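Local coordinates for protein Abbfa_003403 (Acinetobacter baumannii, PDB 4ZXH) that acts as a four-domain nonribosomal peptide synthetase, whose condensation, adenylation, carrier and thioesterase domains probably activate, couple and release aminoacyl or peptidyl units, at residues Ala520-Ala525 with Pro597-Asn602; Val534-Asp539 with Thr667-Asp672; Gln793-Asp798 with Pro841-Leu846; Glu981-Phe986 with Lys993-His998; Ala1032-Val1037 with Gly1041-Glu1046. All coordinates share one frame; numbering follows the deposited sequence.

Contact 1. Residues Ala520-Ala525 with Pro597-Asn602; sequences AEYLRA and PRLDIN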
# COMPACT_ATOMS: atom_id res chain seq x y z
N ALA A 520 26.84 -24.34 -47.60
CA ALA A 520 26.24 -25.66 -47.58
C ALA A 520 27.24 -26.67 -48.13
O ALA A 520 27.46 -27.73 -47.55
CB ALA A 520 24.95 -25.69 -48.37
N GLU A 521 27.87 -26.31 -49.24
CA GLU A 521 28.81 -27.21 -49.90
C GLU A 521 30.09 -27.38 -49.08
O GLU A 521 30.63 -28.47 -49.01
CB GLU A 521 29.12 -26.71 -51.31
CG GLU A 521 30.10 -27.59 -52.09
CD GLU A 521 29.66 -29.05 -52.24
OE1 GLU A 521 28.46 -29.36 -52.06
OE2 GLU A 521 30.54 -29.88 -52.56
N TYR A 522 30.56 -26.31 -48.46
CA TYR A 522 31.71 -26.43 -47.57
C TYR A 522 31.45 -27.46 -46.47
O TYR A 522 32.30 -28.32 -46.18
CB TYR A 522 32.04 -25.07 -46.96
CG TYR A 522 33.38 -24.97 -46.26
CD1 TYR A 522 34.55 -25.23 -46.95
CD2 TYR A 522 33.48 -24.54 -44.94
CE1 TYR A 522 35.79 -25.11 -46.34
CE2 TYR A 522 34.72 -24.42 -44.31
CZ TYR A 522 35.87 -24.71 -45.03
OH TYR A 522 37.11 -24.60 -44.44
N LEU A 523 30.26 -27.41 -45.88
CA LEU A 523 29.91 -28.31 -44.79
C LEU A 523 29.76 -29.76 -45.30
O LEU A 523 30.29 -30.70 -44.69
CB LEU A 523 28.62 -27.84 -44.11
CG LEU A 523 28.68 -26.52 -43.32
CD1 LEU A 523 27.29 -26.04 -42.90
CD2 LEU A 523 29.56 -26.69 -42.09
N ARG A 524 29.05 -29.95 -46.40
CA ARG A 524 28.89 -31.28 -46.96
C ARG A 524 30.26 -31.88 -47.29
O ARG A 524 30.55 -33.05 -47.00
CB ARG A 524 28.02 -31.24 -48.21
CG ARG A 524 27.58 -32.62 -48.71
CD ARG A 524 27.25 -32.59 -50.18
NE ARG A 524 28.43 -32.23 -50.95
CZ ARG A 524 29.28 -33.12 -51.46
NH1 ARG A 524 29.05 -34.42 -51.30
NH2 ARG A 524 30.34 -32.71 -52.14
N ALA A 525 31.11 -31.04 -47.88
CA ALA A 525 32.40 -31.50 -48.39
C ALA A 525 33.34 -31.88 -47.26
O ALA A 525 34.36 -32.52 -47.49
CB ALA A 525 33.02 -30.44 -49.28
N PRO A 597 36.23 -30.74 -33.83
CA PRO A 597 36.70 -30.14 -35.08
C PRO A 597 36.15 -28.74 -35.31
O PRO A 597 35.00 -28.47 -34.97
CB PRO A 597 36.20 -31.10 -36.15
CG PRO A 597 36.11 -32.40 -35.47
CD PRO A 597 35.67 -32.09 -34.07
N ARG A 598 36.97 -27.87 -35.88
CA ARG A 598 36.57 -26.50 -36.17
C ARG A 598 36.69 -26.25 -37.67
O ARG A 598 37.59 -26.78 -38.31
CB ARG A 598 37.43 -25.51 -35.37
CG ARG A 598 37.94 -26.11 -34.06
CD ARG A 598 39.38 -25.69 -33.75
NE ARG A 598 39.93 -26.42 -32.61
CZ ARG A 598 40.13 -25.91 -31.40
NH1 ARG A 598 39.83 -24.64 -31.14
NH2 ARG A 598 40.64 -26.67 -30.43
N LEU A 599 35.75 -25.49 -38.22
CA LEU A 599 35.78 -25.07 -39.61
C LEU A 599 35.72 -23.55 -39.75
O LEU A 599 34.86 -22.89 -39.16
CB LEU A 599 34.62 -25.68 -40.38
CG LEU A 599 34.76 -27.12 -40.81
CD1 LEU A 599 33.44 -27.53 -41.43
CD2 LEU A 599 35.88 -27.24 -41.80
N ASP A 600 36.62 -23.01 -40.56
CA ASP A 600 36.63 -21.58 -40.81
C ASP A 600 35.69 -21.23 -41.95
O ASP A 600 35.92 -21.61 -43.10
CB ASP A 600 38.06 -21.12 -41.12
CG ASP A 600 38.16 -19.62 -41.37
OD1 ASP A 600 37.13 -18.92 -41.21
OD2 ASP A 600 39.27 -19.15 -41.72
N ILE A 601 34.64 -20.48 -41.63
CA ILE A 601 33.62 -20.10 -42.61
C ILE A 601 34.16 -19.21 -43.74
O ILE A 601 33.58 -19.13 -44.82
CB ILE A 601 32.44 -19.37 -41.93
CG1 ILE A 601 31.20 -19.39 -42.82
CG2 ILE A 601 32.80 -17.95 -41.60
CD1 ILE A 601 30.02 -18.70 -42.18
N ASN A 602 35.28 -18.54 -43.50
CA ASN A 602 35.88 -17.71 -44.54
C ASN A 602 36.50 -18.56 -45.65
O ASN A 602 36.72 -18.08 -46.75
CB ASN A 602 36.93 -16.78 -43.95
CG ASN A 602 36.34 -15.76 -42.97
OD1 ASN A 602 35.30 -15.16 -43.24
ND2 ASN A 602 37.01 -15.59 -41.83
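Tyr522 and Leu599 lie alongside, running in opposite senses, and they make the dense part of this contact. A first torsion that sets CG opposite the backbone N (chi1 -167°) carries the phenol ring out to the strand, where it is met obliquely. Its CE2 comes 3.3 Å from Asp600 O, and the same atom sits 3.9 Å from Leu599 CD2. The other methyl of Leu599 is turned deeper, where CD1 meets Leu523 CD2 at 4.0 Å. Helix 509-525 is here one of the helices covering the four-stranded parallel sheet of the adenylation domain, and 598-600 is an outermost strand of that sheet. The two segment axes run at 146° and stay 10.5 Å apart, a gap bridged by side chains and, at Asp600 O, by one backbone carbonyl. Inward, Leu523 goes on to Ile551 of helix 543-553. At the end of the strand the buried carboxylate of Asp600 takes the N-H of Asn602 on OD1, an Asx turn, while its OD2 bonds Thr586 OG1. Toward solvent the packing gives way to a polar pair on the helix: the exposed Arg524 holds Glu521 side-on, NE to OE1 and NH2 to OE2, the latter 2.9 Å long.

Contact 2. Residues Val534-Asp539 with Thr667-Asp672; sequences VGLMLD and TTYAFD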
# COMPACT_ATOMS: atom_id res chain seq x y z
N VAL A 534 25.63 -28.67 -35.71
CA VAL A 534 26.77 -27.82 -36.05
C VAL A 534 26.87 -26.64 -35.10
O VAL A 534 25.97 -25.78 -35.05
CB VAL A 534 26.67 -27.30 -37.48
CG1 VAL A 534 27.69 -26.21 -37.74
CG2 VAL A 534 26.83 -28.46 -38.45
N GLY A 535 27.96 -26.60 -34.33
CA GLY A 535 28.25 -25.47 -33.47
C GLY A 535 28.45 -24.22 -34.30
O GLY A 535 29.09 -24.25 -35.35
N LEU A 536 27.89 -23.11 -33.84
CA LEU A 536 28.01 -21.86 -34.57
C LEU A 536 28.57 -20.77 -33.68
O LEU A 536 27.89 -20.28 -32.78
CB LEU A 536 26.65 -21.44 -35.12
CG LEU A 536 26.68 -20.20 -36.01
CD1 LEU A 536 27.67 -20.39 -37.15
CD2 LEU A 536 25.26 -19.96 -36.54
N MET A 537 29.82 -20.39 -33.94
CA MET A 537 30.52 -19.40 -33.13
C MET A 537 30.98 -18.23 -34.01
O MET A 537 32.13 -18.22 -34.46
CB MET A 537 31.71 -20.04 -32.41
CG MET A 537 32.29 -19.22 -31.27
SD MET A 537 33.79 -19.92 -30.54
CE MET A 537 33.15 -21.34 -29.68
N LEU A 538 30.09 -17.26 -34.23
CA LEU A 538 30.37 -16.13 -35.13
C LEU A 538 30.27 -14.75 -34.48
O LEU A 538 29.64 -14.59 -33.44
CB LEU A 538 29.41 -16.16 -36.32
CG LEU A 538 29.46 -17.37 -37.25
CD1 LEU A 538 28.63 -17.13 -38.51
CD2 LEU A 538 30.90 -17.73 -37.61
N ASP A 539 30.90 -13.75 -35.12
CA ASP A 539 30.67 -12.34 -34.80
C ASP A 539 29.49 -11.83 -35.62
O ASP A 539 29.14 -12.43 -36.63
CB ASP A 539 31.90 -11.48 -35.10
CG ASP A 539 32.87 -11.43 -33.94
OD1 ASP A 539 32.42 -11.55 -32.78
OD2 ASP A 539 34.09 -11.27 -34.19
N THR A 667 19.59 -8.74 -31.49
CA THR A 667 19.58 -9.80 -30.50
C THR A 667 20.57 -10.90 -30.85
O THR A 667 20.60 -11.37 -32.00
CB THR A 667 18.18 -10.41 -30.38
OG1 THR A 667 17.23 -9.35 -30.20
CG2 THR A 667 18.09 -11.38 -29.22
N THR A 668 21.37 -11.31 -29.87
CA THR A 668 22.23 -12.48 -30.01
C THR A 668 21.50 -13.68 -30.62
O THR A 668 20.34 -13.95 -30.30
CB THR A 668 22.85 -12.91 -28.67
OG1 THR A 668 23.47 -14.19 -28.84
CG2 THR A 668 21.79 -13.04 -27.61
N TYR A 669 22.19 -14.42 -31.49
CA TYR A 669 21.56 -15.57 -32.13
C TYR A 669 21.54 -16.75 -31.17
O TYR A 669 21.01 -17.81 -31.49
CB TYR A 669 22.29 -15.94 -33.42
CG TYR A 669 23.72 -16.36 -33.21
CD1 TYR A 669 24.06 -17.70 -33.08
CD2 TYR A 669 24.74 -15.41 -33.16
CE1 TYR A 669 25.39 -18.09 -32.90
CE2 TYR A 669 26.06 -15.79 -32.98
CZ TYR A 669 26.38 -17.13 -32.84
OH TYR A 669 27.69 -17.51 -32.66
N ALA A 670 22.10 -16.55 -29.98
CA ALA A 670 22.00 -17.54 -28.92
C ALA A 670 20.75 -17.31 -28.10
O ALA A 670 20.58 -17.91 -27.04
CB ALA A 670 23.20 -17.50 -28.05
N PHE A 671 19.88 -16.43 -28.59
CA PHE A 671 18.55 -16.18 -28.03
C PHE A 671 17.56 -16.41 -29.18
O PHE A 671 17.72 -15.85 -30.25
CB PHE A 671 18.45 -14.76 -27.48
CG PHE A 671 17.23 -14.52 -26.66
CD1 PHE A 671 16.46 -15.58 -26.18
CD2 PHE A 671 16.84 -13.21 -26.36
CE1 PHE A 671 15.33 -15.35 -25.41
CE2 PHE A 671 15.69 -12.96 -25.59
CZ PHE A 671 14.94 -14.03 -25.12
N ASP A 672 16.56 -17.26 -28.97
CA ASP A 672 15.78 -17.74 -30.10
C ASP A 672 15.04 -16.62 -30.83
O ASP A 672 14.72 -16.77 -32.01
CB ASP A 672 14.78 -18.86 -29.67
CG ASP A 672 13.73 -18.39 -28.66
OD1 ASP A 672 13.80 -17.26 -28.15
OD2 ASP A 672 12.81 -19.19 -28.36
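Tyr669 overlaps Leu536 through CE1, which stands 4.0 Å from Leu536 CG as the two side chains pass at a slant. The ring then continues to the backbone of strand 533-537, where its hydroxyl works in both directions. It donates to Leu536 O over 2.8 Å and accepts from Leu538 N over 2.9 Å, the second bond almost straight at 170°. Leu536 O lies at the ring edge, in the ring plane, yet seen from the carbonyl the hydroxyl sits well above the peptide plane, 43° out of it. With donor and acceptor both engaged, the phenol end is fixed at a buried point on the backbone of residues 536-538. The chi1 of 62°, which places CG between the backbone N and carbonyl carbon, sends the ring out of a tight bend: a type I turn from Thr668 to Phe671, with Thr668 OG1 accepting from Ala670 N in an ST turn. Leu544 and Pro563 also touch the ring. The loop follows strand 662-665 of the nine-stranded sheet, so the tyrosine ties that sheet's loop to the four-stranded parallel one. Phe671-Asp672 begins a sequence that fits the A4 core motif (FDxS) of adenylation domains, which in relatives borders the amino-acid pocket.

Contact 3. Residues Gln793-Asp798 with Pro841-Leu846; sequences QLYVLD and PNAGRL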
# COMPACT_ATOMS: atom_id res chain seq x y z
N GLN A 793 -2.61 -22.92 -28.48
CA GLN A 793 -3.69 -22.82 -27.52
C GLN A 793 -3.13 -22.52 -26.14
O GLN A 793 -2.09 -23.07 -25.75
CB GLN A 793 -4.54 -24.09 -27.49
CG GLN A 793 -5.06 -24.51 -28.86
CD GLN A 793 -4.10 -25.42 -29.59
OE1 GLN A 793 -3.63 -26.41 -29.03
NE2 GLN A 793 -3.77 -25.07 -30.84
N LEU A 794 -3.80 -21.62 -25.43
CA LEU A 794 -3.38 -21.26 -24.09
C LEU A 794 -4.39 -21.81 -23.09
O LEU A 794 -5.59 -21.69 -23.30
CB LEU A 794 -3.25 -19.75 -23.97
CG LEU A 794 -2.41 -19.10 -25.06
CD1 LEU A 794 -2.21 -17.62 -24.77
CD2 LEU A 794 -1.09 -19.80 -25.18
N TYR A 795 -3.88 -22.42 -22.03
CA TYR A 795 -4.71 -23.00 -20.98
C TYR A 795 -4.19 -22.56 -19.61
O TYR A 795 -2.97 -22.49 -19.41
CB TYR A 795 -4.72 -24.54 -21.06
CG TYR A 795 -5.11 -25.13 -22.40
CD1 TYR A 795 -6.44 -25.28 -22.78
CD2 TYR A 795 -4.13 -25.59 -23.28
CE1 TYR A 795 -6.79 -25.85 -24.02
CE2 TYR A 795 -4.47 -26.16 -24.50
CZ TYR A 795 -5.79 -26.28 -24.87
OH TYR A 795 -6.10 -26.84 -26.10
N VAL A 796 -5.09 -22.26 -18.67
CA VAL A 796 -4.66 -21.91 -17.32
C VAL A 796 -5.12 -22.98 -16.34
O VAL A 796 -6.31 -23.14 -16.10
CB VAL A 796 -5.19 -20.53 -16.88
CG1 VAL A 796 -4.62 -20.15 -15.52
CG2 VAL A 796 -4.83 -19.47 -17.91
N LEU A 797 -4.17 -23.71 -15.76
CA LEU A 797 -4.47 -24.87 -14.93
C LEU A 797 -4.08 -24.73 -13.46
O LEU A 797 -3.19 -23.95 -13.10
CB LEU A 797 -3.79 -26.10 -15.51
CG LEU A 797 -4.09 -26.35 -16.99
CD1 LEU A 797 -3.48 -27.66 -17.43
CD2 LEU A 797 -5.58 -26.34 -17.27
N ASP A 798 -4.74 -25.49 -12.60
CA ASP A 798 -4.35 -25.52 -11.20
C ASP A 798 -3.31 -26.61 -11.00
O ASP A 798 -2.77 -27.14 -11.96
CB ASP A 798 -5.57 -25.71 -10.27
CG ASP A 798 -6.37 -26.99 -10.55
OD1 ASP A 798 -5.85 -27.93 -11.17
OD2 ASP A 798 -7.55 -27.06 -10.13
N PRO A 841 -8.48 -34.10 -23.01
CA PRO A 841 -8.17 -35.27 -23.85
C PRO A 841 -8.14 -34.94 -25.34
O PRO A 841 -7.69 -35.76 -26.13
CB PRO A 841 -9.31 -36.23 -23.53
CG PRO A 841 -10.46 -35.34 -23.22
CD PRO A 841 -9.88 -34.11 -22.54
N ASN A 842 -8.60 -33.74 -25.72
CA ASN A 842 -8.66 -33.35 -27.12
C ASN A 842 -7.67 -32.27 -27.48
O ASN A 842 -7.64 -31.79 -28.62
CB ASN A 842 -10.08 -32.89 -27.47
CG ASN A 842 -11.05 -34.04 -27.61
OD1 ASN A 842 -10.66 -35.17 -27.92
ND2 ASN A 842 -12.33 -33.77 -27.38
N ALA A 843 -6.83 -31.89 -26.52
CA ALA A 843 -5.94 -30.74 -26.66
C ALA A 843 -4.54 -31.12 -27.16
O ALA A 843 -3.68 -30.26 -27.34
CB ALA A 843 -5.84 -30.00 -25.35
N GLY A 844 -4.33 -32.42 -27.36
CA GLY A 844 -3.06 -32.93 -27.83
C GLY A 844 -1.92 -32.71 -26.85
O GLY A 844 -2.13 -32.48 -25.65
N ARG A 845 -0.70 -32.78 -27.38
CA ARG A 845 0.50 -32.57 -26.60
C ARG A 845 0.57 -31.11 -26.12
O ARG A 845 0.26 -30.18 -26.87
CB ARG A 845 1.72 -32.93 -27.45
CG ARG A 845 3.02 -33.11 -26.69
CD ARG A 845 4.01 -33.81 -27.60
NE ARG A 845 5.34 -33.97 -27.02
CZ ARG A 845 6.41 -33.28 -27.42
NH1 ARG A 845 6.30 -32.38 -28.40
NH2 ARG A 845 7.59 -33.50 -26.86
N LEU A 846 0.95 -30.93 -24.85
CA LEU A 846 1.03 -29.61 -24.23
C LEU A 846 2.35 -29.39 -23.52
O LEU A 846 3.02 -30.34 -23.11
CB LEU A 846 -0.09 -29.39 -23.22
CG LEU A 846 -1.54 -29.65 -23.58
CD1 LEU A 846 -2.40 -29.40 -22.34
CD2 LEU A 846 -1.96 -28.74 -24.71
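Strand 793-797 and the loop 841-846 keep their backbones well separated, their nearest CA atoms, of Gln793 and Ala843, being 8.3 Å apart, so side chains do the joining. Tyr795 reaches across. Its CG lies opposite the carbonyl carbon (chi1 -54°), and the ring extends toward the loop, meeting two residues obliquely. Near the phenol end, the methyl CB of Ala843 sits 3.8 Å from Tyr795 CZ. Further back, Leu846 CD2 presses on CE2 at 3.6 Å and touches CD2 of the ring more lightly, the leucine lying roughly perpendicular to the tyrosine. Leu840 also packs against Tyr795, and Trp813 of strand 809-816 lies beside Leu846. That strand pairs antiparallel with both 792-797 and 846-855, so the contact links the two neighbours of a central strand on one side of the sheet. Such a curled antiparallel sheet is consistent with the small beta-barrel subdomain of adenylation domains of the ANL superfamily.

Contact 4. Residues Glu981-Phe986 with Lys993-His998; sequences ELCTTF and KRVGIH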
# COMPACT_ATOMS: atom_id res chain seq x y z
N GLU A 981 7.77 18.75 22.13
CA GLU A 981 6.36 18.73 22.48
C GLU A 981 5.64 17.44 22.04
O GLU A 981 4.80 16.91 22.76
CB GLU A 981 5.64 19.94 21.88
CG GLU A 981 4.16 19.97 22.18
CD GLU A 981 3.78 20.94 23.30
OE1 GLU A 981 4.38 22.04 23.38
OE2 GLU A 981 2.88 20.58 24.11
N LEU A 982 5.98 16.92 20.87
CA LEU A 982 5.36 15.67 20.42
C LEU A 982 5.84 14.48 21.24
O LEU A 982 5.06 13.59 21.57
CB LEU A 982 5.63 15.42 18.93
CG LEU A 982 5.02 16.47 17.99
CD1 LEU A 982 5.54 16.29 16.54
CD2 LEU A 982 3.50 16.42 18.07
N CYS A 983 7.12 14.45 21.59
CA CYS A 983 7.63 13.33 22.37
C CYS A 983 6.96 13.29 23.72
O CYS A 983 6.41 12.26 24.11
CB CYS A 983 9.15 13.39 22.55
SG CYS A 983 10.06 12.78 21.15
N THR A 984 7.01 14.40 24.44
CA THR A 984 6.29 14.50 25.71
C THR A 984 4.81 14.10 25.57
O THR A 984 4.26 13.43 26.43
CB THR A 984 6.39 15.89 26.27
OG1 THR A 984 7.76 16.13 26.61
CG2 THR A 984 5.61 15.99 27.53
N THR A 985 4.18 14.47 24.46
CA THR A 985 2.78 14.13 24.31
C THR A 985 2.60 12.63 24.04
O THR A 985 1.77 11.98 24.68
CB THR A 985 2.12 14.94 23.20
OG1 THR A 985 2.17 16.33 23.56
CG2 THR A 985 0.70 14.59 23.14
N PHE A 986 3.41 12.07 23.15
CA PHE A 986 3.40 10.61 22.97
C PHE A 986 3.63 9.87 24.28
O PHE A 986 2.90 8.91 24.57
CB PHE A 986 4.46 10.16 21.99
CG PHE A 986 4.04 10.25 20.55
CD1 PHE A 986 3.26 11.32 20.11
CD2 PHE A 986 4.47 9.28 19.64
CE1 PHE A 986 2.88 11.42 18.77
CE2 PHE A 986 4.10 9.37 18.30
CZ PHE A 986 3.32 10.44 17.86
N LYS A 993 7.82 5.33 28.83
CA LYS A 993 8.74 6.19 29.57
C LYS A 993 9.52 7.10 28.64
O LYS A 993 9.55 8.29 28.88
CB LYS A 993 9.71 5.38 30.43
CG LYS A 993 9.05 4.59 31.56
CD LYS A 993 8.33 5.50 32.54
CE LYS A 993 9.30 6.34 33.36
NZ LYS A 993 8.56 7.29 34.23
N ARG A 994 10.11 6.54 27.59
CA ARG A 994 11.03 7.32 26.73
C ARG A 994 10.82 7.06 25.24
O ARG A 994 11.00 5.95 24.75
CB ARG A 994 12.46 7.01 27.10
CG ARG A 994 13.50 7.84 26.37
CD ARG A 994 14.88 7.24 26.53
NE ARG A 994 15.43 7.40 27.86
CZ ARG A 994 16.08 6.44 28.52
NH1 ARG A 994 16.20 5.25 27.97
NH2 ARG A 994 16.59 6.66 29.73
N VAL A 995 10.42 8.10 24.51
CA VAL A 995 9.99 7.94 23.13
C VAL A 995 10.94 8.64 22.18
O VAL A 995 11.26 9.81 22.35
CB VAL A 995 8.56 8.51 22.91
CG1 VAL A 995 8.27 8.72 21.45
CG2 VAL A 995 7.52 7.58 23.53
N GLY A 996 11.41 7.89 21.19
CA GLY A 996 12.32 8.43 20.21
C GLY A 996 11.53 8.90 19.01
O GLY A 996 10.43 8.43 18.77
N ILE A 997 12.11 9.81 18.24
CA ILE A 997 11.38 10.42 17.14
C ILE A 997 11.05 9.45 15.99
O ILE A 997 10.33 9.83 15.07
CB ILE A 997 12.16 11.62 16.59
CG1 ILE A 997 13.44 11.18 15.89
CG2 ILE A 997 12.46 12.63 17.71
CD1 ILE A 997 14.20 12.31 15.26
N HIS A 998 11.54 8.22 16.05
CA HIS A 998 11.20 7.21 15.03
C HIS A 998 10.28 6.11 15.55
O HIS A 998 9.98 5.16 14.84
CB HIS A 998 12.47 6.60 14.45
CG HIS A 998 13.30 7.59 13.69
ND1 HIS A 998 14.66 7.70 13.84
CD2 HIS A 998 12.93 8.56 12.81
CE1 HIS A 998 15.11 8.68 13.07
NE2 HIS A 998 14.08 9.21 12.44
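Cys983 looks from the first helix of the carrier domain, a four-helix bundle, onto the loop that leads from helix 977-990 to helix 1008-1022. Its CB lies 4.2 Å from Val995 O, the backbone oxygen that the side chain approaches. One bond on, SG stands opposite the carbonyl carbon, beside the backbone N (chi1 -81°), and the sulfur closes to 3.4 Å from the same Val995 O. SG also meets Ile997 CG2 at 4.2 Å and, more distantly, Val995 CG1. The valine methyl is shared: CG1 reaches Phe986 CB at 4.1 Å, one helical turn along, and comes obliquely to the phenylalanine ring. That ring stacks edge-to-face with Phe1001 and touches Val1037 of helix 1037-1046, so the loop residue closes over a core built from several pieces of the bundle. Val995 N also bonds Glu987 OE2. All four touching residues are buried. On the helix itself, Glu981 O takes two bonds from opposite faces of its plane, one from Thr985 N at 3.0 Å and the other from Thr985 OG1 at 2.8 Å.

Contact 5. Residues Ala1032-Val1037 with Gly1041-Glu1046; sequences AQYSTV and GEIIRE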
# COMPACT_ATOMS: atom_id res chain seq x y z
N ALA A 1032 -2.54 9.23 11.21
CA ALA A 1032 -2.48 7.86 10.72
C ALA A 1032 -1.41 7.67 9.71
O ALA A 1032 -0.84 6.60 9.52
CB ALA A 1032 -3.80 7.46 10.15
N GLN A 1033 -1.05 8.77 9.10
CA GLN A 1033 -0.20 8.66 7.97
C GLN A 1033 1.18 9.26 8.25
O GLN A 1033 2.20 8.80 7.73
CB GLN A 1033 -0.98 9.29 6.84
CG GLN A 1033 -0.32 9.66 5.51
CD GLN A 1033 0.57 8.51 4.93
OE1 GLN A 1033 1.68 8.48 5.33
NE2 GLN A 1033 -0.01 7.42 4.24
N TYR A 1034 1.20 10.19 9.19
CA TYR A 1034 2.43 10.65 9.82
C TYR A 1034 2.48 10.24 11.30
O TYR A 1034 2.30 11.07 12.18
CB TYR A 1034 2.57 12.17 9.66
CG TYR A 1034 2.48 12.59 8.22
CD1 TYR A 1034 3.58 12.49 7.36
CD2 TYR A 1034 1.28 13.02 7.69
CE1 TYR A 1034 3.48 12.86 6.03
CE2 TYR A 1034 1.17 13.38 6.35
CZ TYR A 1034 2.28 13.29 5.53
OH TYR A 1034 2.22 13.63 4.19
N SER A 1035 2.80 8.98 11.59
CA SER A 1035 2.63 8.44 12.94
C SER A 1035 3.89 8.29 13.83
O SER A 1035 3.83 7.76 14.94
CB SER A 1035 1.93 7.08 12.84
OG SER A 1035 2.56 6.29 11.86
N THR A 1036 5.03 8.76 13.34
CA THR A 1036 6.19 8.94 14.20
C THR A 1036 6.33 10.40 14.53
O THR A 1036 5.78 11.25 13.83
CB THR A 1036 7.48 8.47 13.55
OG1 THR A 1036 7.80 9.36 12.48
CG2 THR A 1036 7.35 7.02 13.06
N VAL A 1037 7.08 10.72 15.58
CA VAL A 1037 7.28 12.13 15.95
C VAL A 1037 8.03 12.86 14.83
O VAL A 1037 7.70 13.99 14.50
CB VAL A 1037 8.04 12.27 17.26
CG1 VAL A 1037 8.39 13.73 17.49
CG2 VAL A 1037 7.20 11.75 18.40
N GLY A 1041 6.23 15.83 12.92
CA GLY A 1041 6.94 17.07 13.19
C GLY A 1041 7.28 17.81 11.92
O GLY A 1041 7.21 19.03 11.90
N GLU A 1042 7.66 17.09 10.85
CA GLU A 1042 7.94 17.75 9.57
C GLU A 1042 6.67 18.41 9.02
O GLU A 1042 6.72 19.53 8.50
CB GLU A 1042 8.51 16.75 8.54
CG GLU A 1042 9.86 16.17 8.94
CD GLU A 1042 10.37 15.06 8.01
OE1 GLU A 1042 9.66 14.69 7.05
OE2 GLU A 1042 11.49 14.57 8.25
N ILE A 1043 5.54 17.72 9.16
CA ILE A 1043 4.24 18.24 8.73
C ILE A 1043 3.85 19.52 9.46
O ILE A 1043 3.43 20.49 8.85
CB ILE A 1043 3.15 17.18 8.95
CG1 ILE A 1043 3.29 16.08 7.91
CG2 ILE A 1043 1.76 17.81 8.89
CD1 ILE A 1043 3.42 16.61 6.51
N ILE A 1044 4.00 19.50 10.78
CA ILE A 1044 3.67 20.65 11.59
C ILE A 1044 4.65 21.81 11.32
O ILE A 1044 4.26 22.98 11.31
CB ILE A 1044 3.70 20.27 13.06
CG1 ILE A 1044 2.55 19.33 13.37
CG2 ILE A 1044 3.62 21.49 13.94
CD1 ILE A 1044 2.56 18.82 14.80
N ARG A 1045 5.90 21.45 11.08
CA ARG A 1045 6.98 22.42 10.84
C ARG A 1045 6.74 23.24 9.57
O ARG A 1045 7.16 24.41 9.49
CB ARG A 1045 8.32 21.69 10.75
CG ARG A 1045 9.52 22.58 10.72
CD ARG A 1045 10.81 21.77 10.87
NE ARG A 1045 10.90 21.14 12.18
CZ ARG A 1045 10.86 19.82 12.38
NH1 ARG A 1045 10.74 18.98 11.36
NH2 ARG A 1045 10.95 19.34 13.61
N GLU A 1046 6.08 22.62 8.59
CA GLU A 1046 5.75 23.25 7.31
C GLU A 1046 4.85 24.47 7.49
O GLU A 1046 4.93 25.42 6.72
CB GLU A 1046 5.05 22.27 6.36
CG GLU A 1046 5.95 21.31 5.62
CD GLU A 1046 5.17 20.25 4.83
OE1 GLU A 1046 3.92 20.33 4.78
OE2 GLU A 1046 5.82 19.34 4.26
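Gly1041 N gives its hydrogen to Val1037 O over 2.8 Å, bent to 147° at the hydrogen, a first-turn bond of helix 1037-1046. The CA atoms of the two residues stand 5.7 Å apart. Thr1036 opens this helix from the N-cap position, its OG1 accepting from Arg1039 N. The side chains meet further along. Ile1043 drops CG1 onto the centre of one face of the Tyr1034 ring, 3.4 Å from the centroid and 5° off the normal, a CH-pi contact. CG1 is roughly equidistant from the whole ring, while CD1 lies toward the phenol end, 3.6 Å from CZ. A chi1 of -74° sets CG1 opposite the isoleucine's carbonyl carbon, and the side chain runs nearly square across the tyrosine. In the carrier domain's four-helix bundle this couples the short helix 1028-1033, which ends just before Tyr1034, to the last helix. Val1037 turns the other way, onto Leu982 and Phe986 of the first helix. Arg1045 forms a salt bridge within the carrier region, to Asp976 just ahead of that first helix. Neighbouring domains are met at the rim: Arg1045 also pairs with Asp1230 of the thioesterase region, Glu1042 bonds Lys926 in the adenylation C-terminal part, and Gln1033 NE2 reaches Gln929 O.

How the contacts relate
Contacts 1 and 2 are neighbours in the adenylation domain: their centres are 16 Å apart and Ile601 CD1 touches Leu538 CD1 at 4.2 Å. Both use the four-stranded parallel sheet, and their segments alternate along the chain. Contact 3 lies in the antiparallel barrel part, its nearest atoms about 14 Å from those of contact 2. Contacts 4 and 5 belong to the carrier domain, centres 13 Å apart, and meet directly, with Leu982 CB 3.6 Å from Val1037 CG1. Between them they involve helices 977-990, 1028-1033 and 1037-1046; helix 1008-1022, whose start bears the phosphopantetheine that here extends into the condensation domain, packs on 977-990. The centres of contacts 2 and 4 are 64 Å apart.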